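Local atomic coordinates of twin-arginine translocation pathway signal (Rhodoferax ferrireducens, PDB entry 5IM2), a protein that binds benzoate in its pocket and probably serves as the extracytoplasmic solute-binding protein of a TRAP transporter. Residues 135-146 and 162-170. Residues are numbered along the deposited sequence; the frame is centred on the assembly and turned at random.
Sequences MTNAEATSRACW and VLALQVHGP
Helix 138-146 runs across strand 162-167 with its N-to-C direction turned 135° from the strand's and the two axes 6.4 Å apart at closest, the backbones drawing nearest where Ser142 meets Gln166. Here the hydroxyl joins the two elements: Val167 N donates to Ser142 OG over 3.0 Å in a nearly straight bond (165°), while Ser142 OG itself donates to Ala138 O, one turn earlier in its own helix, at 2.7 Å. Its torsion, OG anti to the carbonyl carbon (chi1 -67°), lets it reach both; Ser142 N takes the same carbonyl from the opposite face. Swapping the serine for an alanine is likely to leave Val167 N without this acceptor, take one of two donors from Ala138 O and open a small gap against Gln166 CB. Next to this polar link, Val167 CG2 fits among Ala138, Thr141 CB (3.8 Å) and Met135 SD. The methionine chain, extended until it bends at chi3, lays SD 3.3 Å from His168 O and brings CE against Pro170. Further along the helix, Cys145 SG packs on Leu165 CB, and Trp146 extends its six-membered ring along the start of the strand segment: its CH2 edge meets Val162 O in the ring plane at 3.7 Å, while Leu165 CD1 lies 4.0 Å from Trp146 CE3. The strand is an outermost one of its sheet, and beyond it the chain continues to His168, which touches benzoate. One hydroxyl thus satisfies the buried backbone N-H of Val167 within an otherwise largely apolar interface, tying the helix to the strand that leads into the ligand pocket.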
ATOM      1  N   MET A 135      10.407  -1.989  -6.081  1.00 15.91           N
ATOM      2  CA  MET A 135      10.464  -2.851  -4.903  1.00 16.07           C
ATOM      3  C   MET A 135      11.237  -4.129  -5.168  1.00 18.75           C
ATOM      4  O   MET A 135      11.187  -4.704  -6.248  1.00 19.07           O
ATOM      5  CB  MET A 135       9.043  -3.202  -4.450  1.00 14.86           C
ATOM      6  CG  MET A 135       8.980  -4.230  -3.335  1.00 19.91           C
ATOM      7  SD  MET A 135       7.309  -4.636  -2.789  1.00 24.16           S
ATOM      8  CE  MET A 135       6.562  -4.892  -4.309  1.00 12.25           C
ATOM      9  N   THR A 136      11.935  -4.597  -4.133  1.00 15.98           N
ATOM     10  CA  THR A 136      12.475  -5.947  -4.121  1.00 16.11           C
ATOM     11  C   THR A 136      11.438  -6.864  -3.454  1.00 15.20           C
ATOM     12  O   THR A 136      10.609  -7.473  -4.148  1.00 18.98           O
ATOM     13  CB  THR A 136      13.815  -5.971  -3.398  1.00 18.30           C
ATOM     14  OG1 THR A 136      13.670  -5.371  -2.117  1.00 15.64           O
ATOM     15  CG2 THR A 136      14.843  -5.174  -4.153  1.00 19.61           C
ATOM     16  N   ASN A 137      11.432  -6.925  -2.120  1.00 14.75           N
ATOM     17  CA  ASN A 137      10.342  -7.551  -1.365  1.00 16.19           C
ATOM     18  C   ASN A 137       9.727  -6.533  -0.405  1.00 15.35           C
ATOM     19  O   ASN A 137      10.315  -5.488  -0.120  1.00 16.64           O
ATOM     20  CB  ASN A 137      10.846  -8.784  -0.608  1.00 18.61           C
ATOM     21  CG  ASN A 137      11.874  -8.448   0.404  1.00 15.64           C
ATOM     22  OD1 ASN A 137      11.535  -7.977   1.459  1.00 16.78           O
ATOM     23  ND2 ASN A 137      13.163  -8.696   0.095  1.00 22.02           N
ATOM     24  N   ALA A 138       8.511  -6.812   0.064  1.00 13.75           N
ATOM     25  CA  ALA A 138       7.791  -5.822   0.868  1.00 10.34           C
ATOM     26  C   ALA A 138       8.479  -5.522   2.198  1.00 10.39           C
ATOM     27  O   ALA A 138       8.452  -4.377   2.654  1.00 15.06           O
ATOM     28  CB  ALA A 138       6.354  -6.277   1.103  1.00 14.41           C
ATOM     29  N   GLU A 139       9.064  -6.532   2.859  1.00 12.86           N
ATOM     30  CA  GLU A 139       9.738  -6.261   4.128  1.00 17.93           C
ATOM     31  C   GLU A 139      10.880  -5.269   3.930  1.00 15.84           C
ATOM     32  O   GLU A 139      10.961  -4.247   4.618  1.00 13.05           O
ATOM     33  CB  GLU A 139      10.268  -7.548   4.767  1.00 15.42           C
ATOM     34  CG  GLU A 139      10.954  -7.315   6.089  1.00 15.40           C
ATOM     35  CD  GLU A 139      11.589  -8.580   6.624  1.00 21.70           C
ATOM     36  OE1 GLU A 139      11.481  -9.641   5.949  1.00 20.98           O
ATOM     37  OE2 GLU A 139      12.234  -8.497   7.698  1.00 20.60           O
ATOM     38  N   ALA A 140      11.769  -5.562   2.990  1.00 14.13           N
ATOM     39  CA  ALA A 140      12.906  -4.678   2.733  1.00 15.07           C
ATOM     40  C   ALA A 140      12.458  -3.294   2.287  1.00 14.62           C
ATOM     41  O   ALA A 140      12.957  -2.272   2.789  1.00 14.29           O
ATOM     42  CB  ALA A 140      13.822  -5.342   1.701  1.00 14.97           C
ATOM     43  N   THR A 141      11.510  -3.236   1.352  1.00 13.84           N
ATOM     44  CA  THR A 141      11.046  -1.955   0.821  1.00 12.80           C
ATOM     45  C   THR A 141      10.290  -1.147   1.870  1.00 11.71           C
ATOM     46  O   THR A 141      10.332   0.094   1.856  1.00 13.01           O
ATOM     47  CB  THR A 141      10.203  -2.220  -0.425  1.00 13.39           C
ATOM     48  OG1 THR A 141      10.984  -3.023  -1.326  1.00 16.40           O
ATOM     49  CG2 THR A 141       9.841  -0.936  -1.137  1.00 14.41           C
ATOM     50  N   SER A 142       9.542  -1.828   2.758  1.00 11.69           N
ATOM     51  CA  SER A 142       8.926  -1.136   3.886  1.00 13.99           C
ATOM     52  C   SER A 142       9.966  -0.518   4.810  1.00 15.61           C
ATOM     53  O   SER A 142       9.770   0.587   5.321  1.00 13.18           O
ATOM     54  CB  SER A 142       8.061  -2.107   4.696  1.00 13.01           C
ATOM     55  OG  SER A 142       6.937  -2.543   3.932  1.00 14.09           O
ATOM     56  N   ARG A 143      11.034  -1.256   5.118  1.00 13.69           N
ATOM     57  CA  ARG A 143      12.079  -0.685   5.961  1.00 13.56           C
ATOM     58  C   ARG A 143      12.679   0.542   5.296  1.00 14.79           C
ATOM     59  O   ARG A 143      12.929   1.559   5.947  1.00 15.02           O
ATOM     60  CB  ARG A 143      13.163  -1.722   6.226  1.00 17.30           C
ATOM     61  CG  ARG A 143      12.717  -2.839   7.098  1.00 15.37           C
ATOM     62  CD  ARG A 143      13.733  -4.003   7.104  1.00 16.09           C
ATOM     63  NE  ARG A 143      15.033  -3.618   7.640  1.00 18.58           N
ATOM     64  CZ  ARG A 143      15.417  -3.794   8.896  1.00 23.82           C
ATOM     65  NH1 ARG A 143      14.603  -4.353   9.777  1.00 17.85           N
ATOM     66  NH2 ARG A 143      16.630  -3.386   9.275  1.00 23.36           N
ATOM     67  N   ALA A 144      12.930   0.448   3.997  1.00 14.41           N
ATOM     68  CA  ALA A 144      13.448   1.580   3.227  1.00 14.44           C
ATOM     69  C   ALA A 144      12.515   2.775   3.274  1.00 15.29           C
ATOM     70  O   ALA A 144      12.967   3.918   3.369  1.00 15.09           O
ATOM     71  CB  ALA A 144      13.693   1.148   1.776  1.00 12.65           C
ATOM     72  N   CYS A 145      11.206   2.531   3.192  1.00 13.04           N
ATOM     73  CA  CYS A 145      10.225   3.610   3.263  1.00 15.47           C
ATOM     74  C   CYS A 145      10.306   4.332   4.599  1.00 17.11           C
ATOM     75  O   CYS A 145      10.305   5.570   4.650  1.00 15.72           O
ATOM     76  CB  CYS A 145       8.821   3.042   3.032  1.00 19.83           C
ATOM     77  SG  CYS A 145       7.544   4.288   2.785  1.00 20.63           S
ATOM     78  N   TRP A 146      10.383   3.577   5.696  1.00 16.21           N
ATOM     79  CA  TRP A 146      10.509   4.203   7.012  1.00 15.15           C
ATOM     80  C   TRP A 146      11.718   5.143   7.064  1.00 17.23           C
ATOM     81  O   TRP A 146      11.595   6.332   7.421  1.00 17.33           O
ATOM     82  CB  TRP A 146      10.622   3.148   8.121  1.00 18.63           C
ATOM     83  CG  TRP A 146      10.890   3.846   9.420  1.00 17.83           C
ATOM     84  CD1 TRP A 146      12.118   4.084  10.010  1.00 17.11           C
ATOM     85  CD2 TRP A 146       9.921   4.462  10.272  1.00 17.11           C
ATOM     86  NE1 TRP A 146      11.956   4.785  11.178  1.00 19.45           N
ATOM     87  CE2 TRP A 146      10.620   5.043  11.358  1.00 18.56           C
ATOM     88  CE3 TRP A 146       8.530   4.560  10.244  1.00 19.51           C
ATOM     89  CZ2 TRP A 146       9.977   5.721  12.367  1.00 22.99           C
ATOM     90  CZ3 TRP A 146       7.893   5.237  11.264  1.00 18.25           C
ATOM     91  CH2 TRP A 146       8.611   5.794  12.312  1.00 19.98           C
ATOM     92  N   VAL A 162       3.681   9.479  13.152  1.00 17.15           N
ATOM     93  CA  VAL A 162       3.736   8.285  12.318  1.00 13.63           C
ATOM     94  C   VAL A 162       4.339   7.139  13.111  1.00 18.21           C
ATOM     95  O   VAL A 162       5.462   7.225  13.635  1.00 19.23           O
ATOM     96  CB  VAL A 162       4.497   8.537  11.017  1.00 16.02           C
ATOM     97  CG1 VAL A 162       4.646   7.250  10.181  1.00 15.23           C
ATOM     98  CG2 VAL A 162       3.724   9.568  10.192  1.00 23.07           C
ATOM     99  N   LEU A 163       3.567   6.069  13.223  1.00 19.38           N
ATOM    100  CA  LEU A 163       3.992   4.866  13.904  1.00 18.81           C
ATOM    101  C   LEU A 163       4.684   3.875  12.986  1.00 16.69           C
ATOM    102  O   LEU A 163       5.580   3.166  13.446  1.00 18.89           O
ATOM    103  CB  LEU A 163       2.779   4.190  14.551  1.00 22.27           C
ATOM    104  CG  LEU A 163       1.894   5.082  15.415  1.00 17.76           C
ATOM    105  CD1 LEU A 163       0.771   4.266  16.096  1.00 18.83           C
ATOM    106  CD2 LEU A 163       2.676   5.827  16.480  1.00 22.65           C
ATOM    107  N   ALA A 164       4.289   3.792  11.711  1.00 14.27           N
ATOM    108  CA  ALA A 164       4.868   2.851  10.765  1.00 14.11           C
ATOM    109  C   ALA A 164       4.516   3.269   9.350  1.00 16.92           C
ATOM    110  O   ALA A 164       3.534   3.992   9.120  1.00 14.80           O
ATOM    111  CB  ALA A 164       4.408   1.409  11.039  1.00 16.59           C
ATOM    112  N   LEU A 165       5.357   2.804   8.413  1.00 14.20           N
ATOM    113  CA  LEU A 165       5.249   3.028   6.972  1.00 12.78           C
ATOM    114  C   LEU A 165       5.593   1.725   6.267  1.00 16.94           C
ATOM    115  O   LEU A 165       6.555   1.064   6.662  1.00 19.08           O
ATOM    116  CB  LEU A 165       6.217   4.126   6.497  1.00 16.25           C
ATOM    117  CG  LEU A 165       5.865   5.520   6.960  1.00 16.82           C
ATOM    118  CD1 LEU A 165       7.142   6.355   6.972  1.00 19.46           C
ATOM    119  CD2 LEU A 165       4.784   6.138   6.048  1.00 18.42           C
ATOM    120  N   GLN A 166       4.835   1.336   5.240  1.00 14.05           N
ATOM    121  CA  GLN A 166       5.065   0.036   4.613  1.00 13.64           C
ATOM    122  C   GLN A 166       4.431  -0.022   3.228  1.00 13.90           C
ATOM    123  O   GLN A 166       3.727   0.899   2.799  1.00 16.43           O
ATOM    124  CB  GLN A 166       4.558  -1.097   5.518  1.00 15.45           C
ATOM    125  CG  GLN A 166       3.162  -0.884   6.092  1.00 16.99           C
ATOM    126  CD  GLN A 166       2.126  -1.912   5.669  1.00 17.34           C
ATOM    127  OE1 GLN A 166       1.098  -2.034   6.294  1.00 18.05           O
ATOM    128  NE2 GLN A 166       2.367  -2.605   4.600  1.00 14.58           N
ATOM    129  N   VAL A 167       4.795  -1.075   2.503  1.00 12.74           N
ATOM    130  CA  VAL A 167       4.288  -1.361   1.166  1.00 14.90           C
ATOM    131  C   VAL A 167       3.685  -2.763   1.178  1.00 13.30           C
ATOM    132  O   VAL A 167       3.884  -3.533   2.123  1.00 15.98           O
ATOM    133  CB  VAL A 167       5.368  -1.238   0.079  1.00 14.30           C
ATOM    134  CG1 VAL A 167       5.969   0.161   0.119  1.00 13.95           C
ATOM    135  CG2 VAL A 167       6.424  -2.345   0.251  1.00 15.42           C
ATOM    136  N   HIS A 168       2.935  -3.093   0.122  1.00 16.17           N
ATOM    137  CA  HIS A 168       2.423  -4.443  -0.052  1.00 14.25           C
ATOM    138  C   HIS A 168       3.274  -5.259  -1.049  1.00 14.22           C
ATOM    139  O   HIS A 168       4.315  -4.817  -1.531  1.00 15.79           O
ATOM    140  CB  HIS A 168       0.917  -4.416  -0.400  1.00 12.95           C
ATOM    141  CG  HIS A 168       0.529  -3.742  -1.697  1.00 14.62           C
ATOM    142  ND1 HIS A 168       1.051  -4.092  -2.931  1.00 11.58           N
ATOM    143  CD2 HIS A 168      -0.406  -2.790  -1.947  1.00 12.82           C
ATOM    144  CE1 HIS A 168       0.490  -3.344  -3.873  1.00 13.67           C
ATOM    145  NE2 HIS A 168      -0.425  -2.570  -3.309  1.00 14.58           N
ATOM    146  N   GLY A 169       2.848  -6.519  -1.298  1.00 15.29           N
ATOM    147  CA  GLY A 169       3.538  -7.375  -2.230  1.00 17.33           C
ATOM    148  C   GLY A 169       3.382  -6.898  -3.668  1.00 17.56           C
ATOM    149  O   GLY A 169       2.705  -5.909  -3.958  1.00 15.54           O
ATOM    150  N   PRO A 170       4.016  -7.606  -4.595  1.00 18.63           N
ATOM    151  CA  PRO A 170       4.000  -7.142  -5.993  1.00 14.27           C
ATOM    152  C   PRO A 170       2.593  -7.038  -6.557  1.00 15.52           C
ATOM    153  O   PRO A 170       1.741  -7.907  -6.346  1.00 16.93           O
ATOM    154  CB  PRO A 170       4.823  -8.202  -6.727  1.00 18.49           C
ATOM    155  CG  PRO A 170       5.697  -8.816  -5.648  1.00 27.98           C
ATOM    156  CD  PRO A 170       4.870  -8.786  -4.403  1.00 22.05           C
TER